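Local coordinates for SAM dependent methyltransferase (Agrobacterium tumefaciens, PDB 2IGT), which binds S-adenosylmethionine and probably transfers its methyl group to an acceptor substrate, at residues A[227-232]-A[260-265]; A[175-180]-A[202-207]; A[298-303]-A[323-328]. All blocks are in the same frame, centred on the assembly; numbering follows the deposited sequence.

Overall arrangement
The three contacts follow one another along the chain, neither nesting nor crossing, and all three reach the same eight-stranded mixed sheet. Interaction 2 closes first: it pairs strand 177-181 with strand 205-208, at one outer edge of the sheet, after the chain has passed through helix 185-198. Interaction 1 comes next and closes the excursion from strand 228-231 through helix 247-260, setting the loop after that helix against the start of the strand. Interaction 3 is the C-terminal hairpin, strand 297-306 against strand 318-328, antiparallel and on the other side of strand 228-231 from interaction 2. The centres of interactions 2 and 3 lie about 25 Å apart, and the centre of interaction 1 about 15 Å from each.

Interaction 1 (A[227-232]-A[260-265]). With SAM (S-adenosylmethionine), chain D.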
loop_
_atom_site.group_PDB
_atom_site.type_symbol
_atom_site.label_atom_id
_atom_site.label_comp_id
_atom_site.label_asym_id
_atom_site.label_seq_id
_atom_site.Cartn_x
_atom_site.Cartn_y
_atom_site.Cartn_z
ATOM N N ASP A 227 12.911 -9.010 33.853
ATOM C CA ASP A 227 13.918 -8.380 34.701
ATOM C C ASP A 227 14.463 -7.120 34.054
ATOM O O ASP A 227 14.862 -6.172 34.753
ATOM C CB ASP A 227 15.041 -9.362 34.975
ATOM C CG ASP A 227 14.537 -10.629 35.654
ATOM O OD1 ASP A 227 14.028 -10.542 36.792
ATOM O OD2 ASP A 227 14.617 -11.707 35.034
ATOM N N ILE A 228 14.519 -7.121 32.723
ATOM C CA ILE A 228 14.947 -5.930 31.983
ATOM C C ILE A 228 14.005 -5.704 30.818
ATOM O O ILE A 228 13.653 -6.653 30.100
ATOM C CB ILE A 228 16.445 -6.020 31.488
ATOM C CG1 ILE A 228 17.399 -6.140 32.702
ATOM C CG2 ILE A 228 16.791 -4.819 30.516
ATOM C CD1 ILE A 228 18.886 -6.349 32.370
ATOM N N ILE A 229 13.584 -4.450 30.635
ATOM C CA ILE A 229 12.765 -4.107 29.489
ATOM C C ILE A 229 13.442 -2.974 28.745
ATOM O O ILE A 229 13.771 -1.948 29.351
ATOM C CB ILE A 229 11.317 -3.676 29.891
ATOM C CG1 ILE A 229 10.578 -4.830 30.572
ATOM C CG2 ILE A 229 10.510 -3.190 28.616
ATOM C CD1 ILE A 229 9.223 -4.408 31.200
ATOM N N LEU A 230 13.685 -3.193 27.457
ATOM C CA LEU A 230 14.149 -2.137 26.552
ATOM C C LEU A 230 13.040 -1.796 25.575
ATOM O O LEU A 230 12.364 -2.688 25.068
ATOM C CB LEU A 230 15.372 -2.592 25.755
ATOM C CG LEU A 230 16.342 -3.478 26.535
ATOM C CD1 LEU A 230 17.315 -4.173 25.560
ATOM C CD2 LEU A 230 17.082 -2.676 27.612
ATOM N N THR A 231 12.857 -0.510 25.306
ATOM C CA THR A 231 11.841 -0.114 24.328
ATOM C C THR A 231 12.336 1.056 23.509
ATOM O O THR A 231 12.831 2.059 24.060
ATOM C CB THR A 231 10.455 0.118 24.997
ATOM O OG1 THR A 231 9.459 0.384 23.991
ATOM C CG2 THR A 231 10.485 1.256 26.064
ATOM N N ASP A 232 12.235 0.900 22.188
ATOM C CA ASP A 232 12.789 1.875 21.239
ATOM C C ASP A 232 11.693 2.367 20.265
ATOM O O ASP A 232 11.824 2.207 19.052
ATOM C CB ASP A 232 13.953 1.232 20.457
ATOM C CG ASP A 232 14.631 2.214 19.507
ATOM O OD1 ASP A 232 14.752 3.404 19.866
ATOM O OD2 ASP A 232 14.994 1.791 18.378
ATOM N N GLU A 260 4.093 -2.555 35.067
ATOM C CA GLU A 260 3.289 -3.689 35.550
ATOM C C GLU A 260 3.870 -5.064 35.171
ATOM O O GLU A 260 3.551 -6.053 35.804
ATOM C CB GLU A 260 1.822 -3.555 35.088
ATOM C CG GLU A 260 1.081 -2.386 35.732
ATOM C CD GLU A 260 1.137 -2.447 37.245
ATOM O OE1 GLU A 260 0.590 -3.404 37.811
ATOM O OE2 GLU A 260 1.759 -1.556 37.870
ATOM N N ILE A 261 4.739 -5.113 34.174
ATOM C CA ILE A 261 5.400 -6.372 33.794
ATOM C C ILE A 261 6.901 -6.430 34.162
ATOM O O ILE A 261 7.636 -7.262 33.642
ATOM C CB ILE A 261 5.123 -6.797 32.304
ATOM C CG1 ILE A 261 5.593 -5.726 31.292
ATOM C CG2 ILE A 261 3.641 -7.066 32.116
ATOM C CD1 ILE A 261 5.719 -6.228 29.845
ATOM N N LEU A 262 7.348 -5.535 35.048
ATOM C CA LEU A 262 8.675 -5.678 35.671
ATOM C C LEU A 262 8.627 -6.648 36.833
ATOM O O LEU A 262 7.713 -6.601 37.664
ATOM C CB LEU A 262 9.235 -4.328 36.143
ATOM C CG LEU A 262 9.630 -3.336 35.037
ATOM C CD1 LEU A 262 9.877 -1.951 35.657
ATOM C CD2 LEU A 262 10.869 -3.819 34.241
ATOM N N SER A 263 9.620 -7.526 36.903
ATOM C CA SER A 263 9.756 -8.419 38.042
ATOM C C SER A 263 10.050 -7.651 39.347
ATOM O O SER A 263 10.545 -6.532 39.304
ATOM C CB SER A 263 10.850 -9.468 37.772
ATOM O OG SER A 263 12.143 -8.855 37.767
ATOM N N PRO A 264 9.755 -8.256 40.511
ATOM C CA PRO A 264 10.150 -7.667 41.806
ATOM C C PRO A 264 11.644 -7.384 41.892
ATOM O O PRO A 264 12.032 -6.411 42.534
ATOM C CB PRO A 264 9.751 -8.751 42.827
ATOM C CG PRO A 264 8.603 -9.400 42.182
ATOM C CD PRO A 264 8.983 -9.490 40.707
ATOM N N LYS A 265 12.469 -8.227 41.263
ATOM C CA LYS A 265 13.934 -8.044 41.276
ATOM C C LYS A 265 14.440 -7.428 39.971
ATOM O O LYS A 265 15.579 -7.684 39.570
ATOM C CB LYS A 265 14.655 -9.383 41.538
ATOM C CG LYS A 265 14.321 -10.026 42.862
ATOM C CD LYS A 265 14.984 -11.408 42.989
ATOM C CE LYS A 265 14.571 -12.121 44.257
ATOM N NZ LYS A 265 15.231 -11.583 45.504
HETATM N N SAM D . 13.391 3.522 16.853
HETATM C CA SAM D . 14.194 3.879 15.650
HETATM C C SAM D . 13.562 5.107 14.969
HETATM O O SAM D . 12.485 5.604 15.346
HETATM O OXT SAM D . 14.147 5.647 14.022
HETATM C CB SAM D . 14.320 2.673 14.690
HETATM C CG SAM D . 13.114 2.376 13.768
HETATM S SD SAM D . 11.609 1.852 14.675
HETATM C CE SAM D . 11.656 2.674 16.254
HETATM C "C5'" SAM D . 12.178 0.254 15.312
HETATM C "C4'" SAM D . 11.243 -0.888 14.954
HETATM O "O4'" SAM D . 9.929 -0.591 15.395
HETATM C "C3'" SAM D . 11.079 -1.163 13.454
HETATM O "O3'" SAM D . 11.756 -2.366 13.126
HETATM C "C2'" SAM D . 9.569 -1.269 13.195
HETATM O "O2'" SAM D . 9.188 -2.402 12.438
HETATM C "C1'" SAM D . 9.049 -1.393 14.638
HETATM N N9 SAM D . 7.679 -0.947 14.880
HETATM C C8 SAM D . 7.025 0.165 14.383
HETATM N N7 SAM D . 5.784 0.203 14.906
HETATM C C5 SAM D . 5.618 -0.870 15.729
HETATM C C6 SAM D . 4.535 -1.336 16.484
HETATM N N6 SAM D . 3.388 -0.674 16.517
HETATM N N1 SAM D . 4.692 -2.481 17.260
HETATM C C2 SAM D . 5.877 -3.172 17.219
HETATM N N3 SAM D . 6.947 -2.741 16.446
HETATM C C4 SAM D . 6.806 -1.605 15.703
#
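Ile229 reaches the loop behind helix 247-260 with the end of its side chain. Its CD1 lies 3.5 Å from Leu262 CD2 and 3.9 Å from Ile261 CG1, meeting the first at a slant and the second at about a right angle. Because Ile229 CG1 stands anti to the carbonyl carbon (chi1 -63°), the longer branch carries this methyl to the two loop residues, and an apolar patch closes here. At the start of the strand the contact is polar. Ser263 OG donates to Asp227 OD1 at 2.7 Å, arriving from above the carboxylate plane, 35° out of it. Arg153 forms a salt bridge with the same oxygen, while the backbone N of Lys156 holds OD2, so both carboxylate oxygens of this buried aspartate have partners. Beyond Ser263 the contact thins towards solvent: Pro264 and Lys265 are exposed, and the lysine chain leads away from the strand. At the far end of 227-232, Asp232 belongs to the cofactor pocket, where SAM N makes a weak hydrogen bond to its OD2. Strand 228-231 runs between strands 156-160 and 268-273, with Ile228 turned to helix 138-150 and Ile261 covered by Leu158 and by Ile216 of helix 212-222.

Interaction 2 (A[175-180]-A[202-207])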
loop_
_atom_site.group_PDB
_atom_site.type_symbol
_atom_site.label_atom_id
_atom_site.label_comp_id
_atom_site.label_asym_id
_atom_site.label_seq_id
_atom_site.Cartn_x
_atom_site.Cartn_y
_atom_site.Cartn_z
ATOM N N GLY A 175 23.556 -14.814 28.181
ATOM C CA GLY A 175 22.829 -15.813 28.951
ATOM C C GLY A 175 21.388 -15.481 29.300
ATOM O O GLY A 175 20.757 -16.204 30.069
ATOM N N ALA A 176 20.838 -14.415 28.723
ATOM C CA ALA A 176 19.452 -14.043 29.017
ATOM C C ALA A 176 18.429 -14.859 28.225
ATOM O O ALA A 176 18.708 -15.341 27.129
ATOM C CB ALA A 176 19.227 -12.551 28.739
ATOM N N GLU A 177 17.234 -14.978 28.795
ATOM C CA GLU A 177 16.057 -15.452 28.067
ATOM C C GLU A 177 15.381 -14.216 27.465
ATOM O O GLU A 177 14.872 -13.355 28.194
ATOM C CB GLU A 177 15.155 -16.222 29.025
ATOM C CG GLU A 177 15.983 -17.245 29.832
ATOM C CD GLU A 177 15.184 -18.091 30.825
ATOM O OE1 GLU A 177 13.977 -17.818 31.034
ATOM O OE2 GLU A 177 15.789 -19.033 31.400
ATOM N N VAL A 178 15.414 -14.123 26.131
ATOM C CA VAL A 178 15.057 -12.894 25.408
ATOM C C VAL A 178 13.710 -13.064 24.708
ATOM O O VAL A 178 13.436 -14.112 24.101
ATOM C CB VAL A 178 16.138 -12.522 24.360
ATOM C CG1 VAL A 178 15.800 -11.148 23.659
ATOM C CG2 VAL A 178 17.501 -12.441 25.040
ATOM N N THR A 179 12.857 -12.054 24.852
ATOM C CA THR A 179 11.656 -11.927 24.032
ATOM C C THR A 179 11.815 -10.659 23.176
ATOM O O THR A 179 11.997 -9.535 23.703
ATOM C CB THR A 179 10.390 -11.888 24.911
ATOM O OG1 THR A 179 10.305 -13.117 25.646
ATOM C CG2 THR A 179 9.105 -11.689 24.041
ATOM N N HIS A 180 11.804 -10.854 21.861
ATOM C CA HIS A 180 12.028 -9.757 20.894
ATOM C C HIS A 180 10.705 -9.462 20.163
ATOM O O HIS A 180 10.085 -10.356 19.565
ATOM C CB HIS A 180 13.156 -10.178 19.935
ATOM C CG HIS A 180 13.424 -9.224 18.800
ATOM N ND1 HIS A 180 12.524 -8.987 17.776
ATOM C CD2 HIS A 180 14.535 -8.522 18.489
ATOM C CE1 HIS A 180 13.064 -8.152 16.901
ATOM N NE2 HIS A 180 14.287 -7.861 17.309
ATOM N N GLN A 202 20.574 -21.584 18.814
ATOM C CA GLN A 202 20.074 -22.401 19.908
ATOM C C GLN A 202 19.699 -21.599 21.154
ATOM O O GLN A 202 19.062 -22.141 22.054
ATOM C CB GLN A 202 21.053 -23.542 20.241
ATOM C CG GLN A 202 20.723 -24.887 19.557
ATOM C CD GLN A 202 20.537 -24.766 18.049
ATOM O OE1 GLN A 202 19.410 -24.770 17.552
ATOM N NE2 GLN A 202 21.642 -24.637 17.317
ATOM N N ALA A 203 20.070 -20.317 21.200
ATOM C CA ALA A 203 19.814 -19.474 22.397
ATOM C C ALA A 203 18.316 -19.222 22.609
ATOM O O ALA A 203 17.552 -19.215 21.638
ATOM C CB ALA A 203 20.578 -18.155 22.324
ATOM N N PRO A 204 17.880 -19.040 23.875
ATOM C CA PRO A 204 16.450 -18.770 24.141
ATOM C C PRO A 204 16.040 -17.345 23.718
ATOM O O PRO A 204 16.022 -16.403 24.535
ATOM C CB PRO A 204 16.328 -18.990 25.661
ATOM C CG PRO A 204 17.706 -18.654 26.181
ATOM C CD PRO A 204 18.662 -19.141 25.127
ATOM N N ILE A 205 15.752 -17.185 22.430
ATOM C CA ILE A 205 15.171 -15.936 21.925
ATOM C C ILE A 205 13.792 -16.261 21.353
ATOM O O ILE A 205 13.659 -17.111 20.457
ATOM C CB ILE A 205 16.031 -15.282 20.850
ATOM C CG1 ILE A 205 17.460 -15.064 21.369
ATOM C CG2 ILE A 205 15.382 -13.927 20.377
ATOM C CD1 ILE A 205 18.389 -14.467 20.322
ATOM N N ARG A 206 12.770 -15.610 21.887
ATOM C CA ARG A 206 11.410 -15.774 21.397
ATOM C C ARG A 206 11.050 -14.577 20.491
ATOM O O ARG A 206 11.077 -13.419 20.936
ATOM C CB ARG A 206 10.450 -15.935 22.592
ATOM C CG ARG A 206 8.990 -15.651 22.297
ATOM C CD ARG A 206 8.100 -16.046 23.477
ATOM N NE ARG A 206 8.219 -15.089 24.582
ATOM C CZ ARG A 206 7.304 -14.905 25.528
ATOM N NH1 ARG A 206 6.194 -15.641 25.538
ATOM N NH2 ARG A 206 7.511 -14.002 26.477
ATOM N N TRP A 207 10.745 -14.868 19.221
ATOM C CA TRP A 207 10.524 -13.834 18.198
ATOM C C TRP A 207 9.043 -13.591 18.095
ATOM O O TRP A 207 8.285 -14.521 17.780
ATOM C CB TRP A 207 11.072 -14.278 16.825
ATOM C CG TRP A 207 12.549 -14.563 16.818
ATOM C CD1 TRP A 207 13.142 -15.800 16.825
ATOM C CD2 TRP A 207 13.619 -13.604 16.819
ATOM N NE1 TRP A 207 14.511 -15.667 16.830
ATOM C CE2 TRP A 207 14.832 -14.333 16.820
ATOM C CE3 TRP A 207 13.672 -12.205 16.814
ATOM C CZ2 TRP A 207 16.090 -13.709 16.831
ATOM C CZ3 TRP A 207 14.928 -11.582 16.840
ATOM C CH2 TRP A 207 16.121 -12.339 16.836
#
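Thr179 OG1 is gripped by two nitrogens of one guanidinium: Arg206 NH2 donates to it at 3.0 Å and Arg206 NE at 3.1 Å. The hydroxyl oxygen sits at the edge of the guanidinium, 4° out of its plane. Arg206 was modelled in two conformers, and in this one the side-on hold would restrict rotation of the group. The arginine chain leaves the backbone extended and bends at chi3 (74°), which folds NE and NH2 back onto the threonine alongside it. A weak, long ion pair links NH2 to Glu219 as well. Between the backbones the bonds are short and nearly straight: Val178 N to Pro204 O, Arg206 N to Val178 O and His180 N to Arg206 O are each 2.8 Å. These belong to parallel strands 177-181 and 205-208, joined through helix 185-198 in a beta-alpha-beta crossover of the Rossmann-like methyltransferase fold. The first acceptor comes from Pro204, the centre of an inverse gamma turn leading into the second strand. On the face opposite Thr179 and Arg206, His180 and Trp207 make an edge-to-face pair with planes at 59°. Trp207 CZ3 stands over the centre of the imidazole, 3.4 Å from His180 CG, while Ile205 CG2 lies against a face of the indole, offset toward its rim. Val178 CB meets Ile205 CG1 more loosely at 4.1 Å. Helix 166-173 covers Val178, His180 and Ile205 on this face, and helix 185-198 packs against Trp207.

Interaction 3 (A[298-303]-A[323-328]); sequences VASGEL and LFSRWE. With ACY (acetic acid), chain H.
Strands 298-303 and 323-328 run antiparallel, their axes 4.6 Å apart at closest approach, with two hydrogen-bonded pairs, Ala299 with Arg326 and Gly301 with Phe324. The ring of Phe324 folds back over the partner strand, its CG set between the backbone N and the carbonyl carbon (chi1 77°). One ring face covers the peptide joining Ser300 to Gly301, where Ser300 CA makes a CH-pi contact 4.2 Å from the ring centroid; glycine leaves this surface without a side chain. On the opposite face of the sheet, the hydroxyls Ser300 OG and Ser325 OG share a hydrogen bond of 2.8 Å. Next to them, Val298 CG1 packs 3.3 Å from Ser325 OG, and Val298 CG2 meets the edge of the Trp327 indole at CD1, 3.9 Å away. Arg326, in cation-pi contact with Trp143, donates from NH1 to O and from NH2 to OXT of a bound acetic acid, probably from the crystallisation liquor; its NE forms a salt bridge with Glu328 OE1 whose hydrogen bond is weak. The two buried hydroxyls thus bond each other, Ser300 having a second partner in His284 ND1 of helix 280-290, whereas the positive charge of Arg326 is met by Glu328 and the additive, which alone indicates no natural ligand site.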
loop_
_atom_site.group_PDB
_atom_site.type_symbol
_atom_site.label_atom_id
_atom_site.label_comp_id
_atom_site.label_asym_id
_atom_site.label_seq_id
_atom_site.Cartn_x
_atom_site.Cartn_y
_atom_site.Cartn_z
ATOM N N VAL A 298 16.287 7.390 38.070
ATOM C CA VAL A 298 16.056 7.594 36.654
ATOM C C VAL A 298 17.161 8.502 36.129
ATOM O O VAL A 298 17.347 9.643 36.617
ATOM C CB VAL A 298 14.634 8.210 36.368
ATOM C CG1 VAL A 298 14.446 8.450 34.862
ATOM C CG2 VAL A 298 13.552 7.264 36.891
ATOM N N ALA A 299 17.922 7.995 35.164
ATOM C CA ALA A 299 18.955 8.784 34.508
ATOM C C ALA A 299 18.486 9.018 33.080
ATOM O O ALA A 299 18.069 8.060 32.396
ATOM C CB ALA A 299 20.319 8.033 34.524
ATOM N N SER A 300 18.554 10.271 32.619
ATOM C CA SER A 300 18.094 10.597 31.261
ATOM C C SER A 300 18.982 11.624 30.580
ATOM O O SER A 300 19.676 12.388 31.256
ATOM C CB SER A 300 16.666 11.144 31.311
ATOM O OG SER A 300 15.851 10.331 32.143
ATOM N N GLY A 301 18.910 11.682 29.250
ATOM C CA GLY A 301 19.710 12.658 28.500
ATOM C C GLY A 301 19.750 12.298 27.029
ATOM O O GLY A 301 18.778 11.754 26.483
ATOM N N GLU A 302 20.889 12.587 26.397
ATOM C CA GLU A 302 21.080 12.318 24.978
ATOM C C GLU A 302 22.185 11.276 24.830
ATOM O O GLU A 302 23.104 11.216 25.650
ATOM C CB GLU A 302 21.408 13.615 24.213
ATOM C CG GLU A 302 20.200 14.548 24.200
ATOM C CD GLU A 302 20.367 15.816 23.399
ATOM O OE1 GLU A 302 21.379 15.964 22.671
ATOM O OE2 GLU A 302 19.449 16.664 23.511
ATOM N N LEU A 303 22.042 10.444 23.808
ATOM C CA LEU A 303 23.071 9.494 23.362
ATOM C C LEU A 303 23.738 10.094 22.117
ATOM O O LEU A 303 23.057 10.397 21.139
ATOM C CB LEU A 303 22.446 8.142 23.011
ATOM C CG LEU A 303 23.372 7.091 22.388
ATOM C CD1 LEU A 303 24.500 6.687 23.366
ATOM C CD2 LEU A 303 22.569 5.840 21.995
ATOM N N LEU A 323 17.379 10.289 22.290
ATOM C CA LEU A 323 17.141 10.513 23.720
ATOM C C LEU A 323 17.100 9.181 24.424
ATOM O O LEU A 323 16.910 8.114 23.803
ATOM C CB LEU A 323 15.785 11.203 23.938
ATOM C CG LEU A 323 15.428 12.350 22.990
ATOM C CD1 LEU A 323 13.987 12.837 23.291
ATOM C CD2 LEU A 323 16.446 13.508 23.116
ATOM N N PHE A 324 17.314 9.228 25.729
ATOM C CA PHE A 324 17.144 8.020 26.528
ATOM C C PHE A 324 16.693 8.403 27.920
ATOM O O PHE A 324 16.955 9.516 28.407
ATOM C CB PHE A 324 18.431 7.195 26.617
ATOM C CG PHE A 324 19.453 7.777 27.583
ATOM C CD1 PHE A 324 20.301 8.802 27.171
ATOM C CD2 PHE A 324 19.539 7.320 28.895
ATOM C CE1 PHE A 324 21.227 9.379 28.056
ATOM C CE2 PHE A 324 20.463 7.866 29.791
ATOM C CZ PHE A 324 21.313 8.901 29.374
ATOM N N SER A 325 16.012 7.456 28.544
ATOM C CA SER A 325 15.711 7.524 29.950
ATOM C C SER A 325 15.753 6.094 30.499
ATOM O O SER A 325 15.149 5.191 29.926
ATOM C CB SER A 325 14.322 8.132 30.165
ATOM O OG SER A 325 14.095 8.270 31.558
ATOM N N ARG A 326 16.464 5.904 31.613
ATOM C CA ARG A 326 16.661 4.592 32.187
ATOM C C ARG A 326 16.335 4.604 33.684
ATOM O O ARG A 326 16.926 5.374 34.461
ATOM C CB ARG A 326 18.109 4.144 31.975
ATOM C CG ARG A 326 18.465 2.800 32.614
ATOM C CD ARG A 326 19.891 2.449 32.223
ATOM N NE ARG A 326 20.799 3.356 32.914
ATOM C CZ ARG A 326 21.958 3.790 32.446
ATOM N NH1 ARG A 326 22.393 3.418 31.245
ATOM N NH2 ARG A 326 22.677 4.612 33.196
ATOM N N TRP A 327 15.381 3.759 34.064
ATOM C CA TRP A 327 15.094 3.493 35.466
ATOM C C TRP A 327 15.897 2.265 35.910
ATOM O O TRP A 327 15.956 1.259 35.196
ATOM C CB TRP A 327 13.588 3.260 35.730
ATOM C CG TRP A 327 13.355 2.844 37.195
ATOM C CD1 TRP A 327 13.201 3.678 38.282
ATOM C CD2 TRP A 327 13.355 1.507 37.715
ATOM N NE1 TRP A 327 13.058 2.928 39.440
ATOM C CE2 TRP A 327 13.168 1.597 39.119
ATOM C CE3 TRP A 327 13.496 0.237 37.129
ATOM C CZ2 TRP A 327 13.105 0.467 39.940
ATOM C CZ3 TRP A 327 13.422 -0.902 37.962
ATOM C CH2 TRP A 327 13.236 -0.771 39.342
ATOM N N GLU A 328 16.499 2.354 37.097
ATOM C CA GLU A 328 17.196 1.229 37.710
ATOM C C GLU A 328 16.906 1.266 39.201
ATOM O O GLU A 328 16.741 2.369 39.771
ATOM C CB GLU A 328 18.711 1.359 37.544
ATOM C CG GLU A 328 19.255 1.143 36.140
ATOM C CD GLU A 328 20.756 1.333 36.108
ATOM O OE1 GLU A 328 21.204 2.493 35.994
ATOM O OE2 GLU A 328 21.493 0.336 36.210
HETATM C C ACY H . 26.100 4.250 31.304
HETATM O O ACY H . 25.588 3.231 30.802
HETATM O OXT ACY H . 25.515 5.000 32.123
HETATM C CH3 ACY H . 27.506 4.606 30.894
#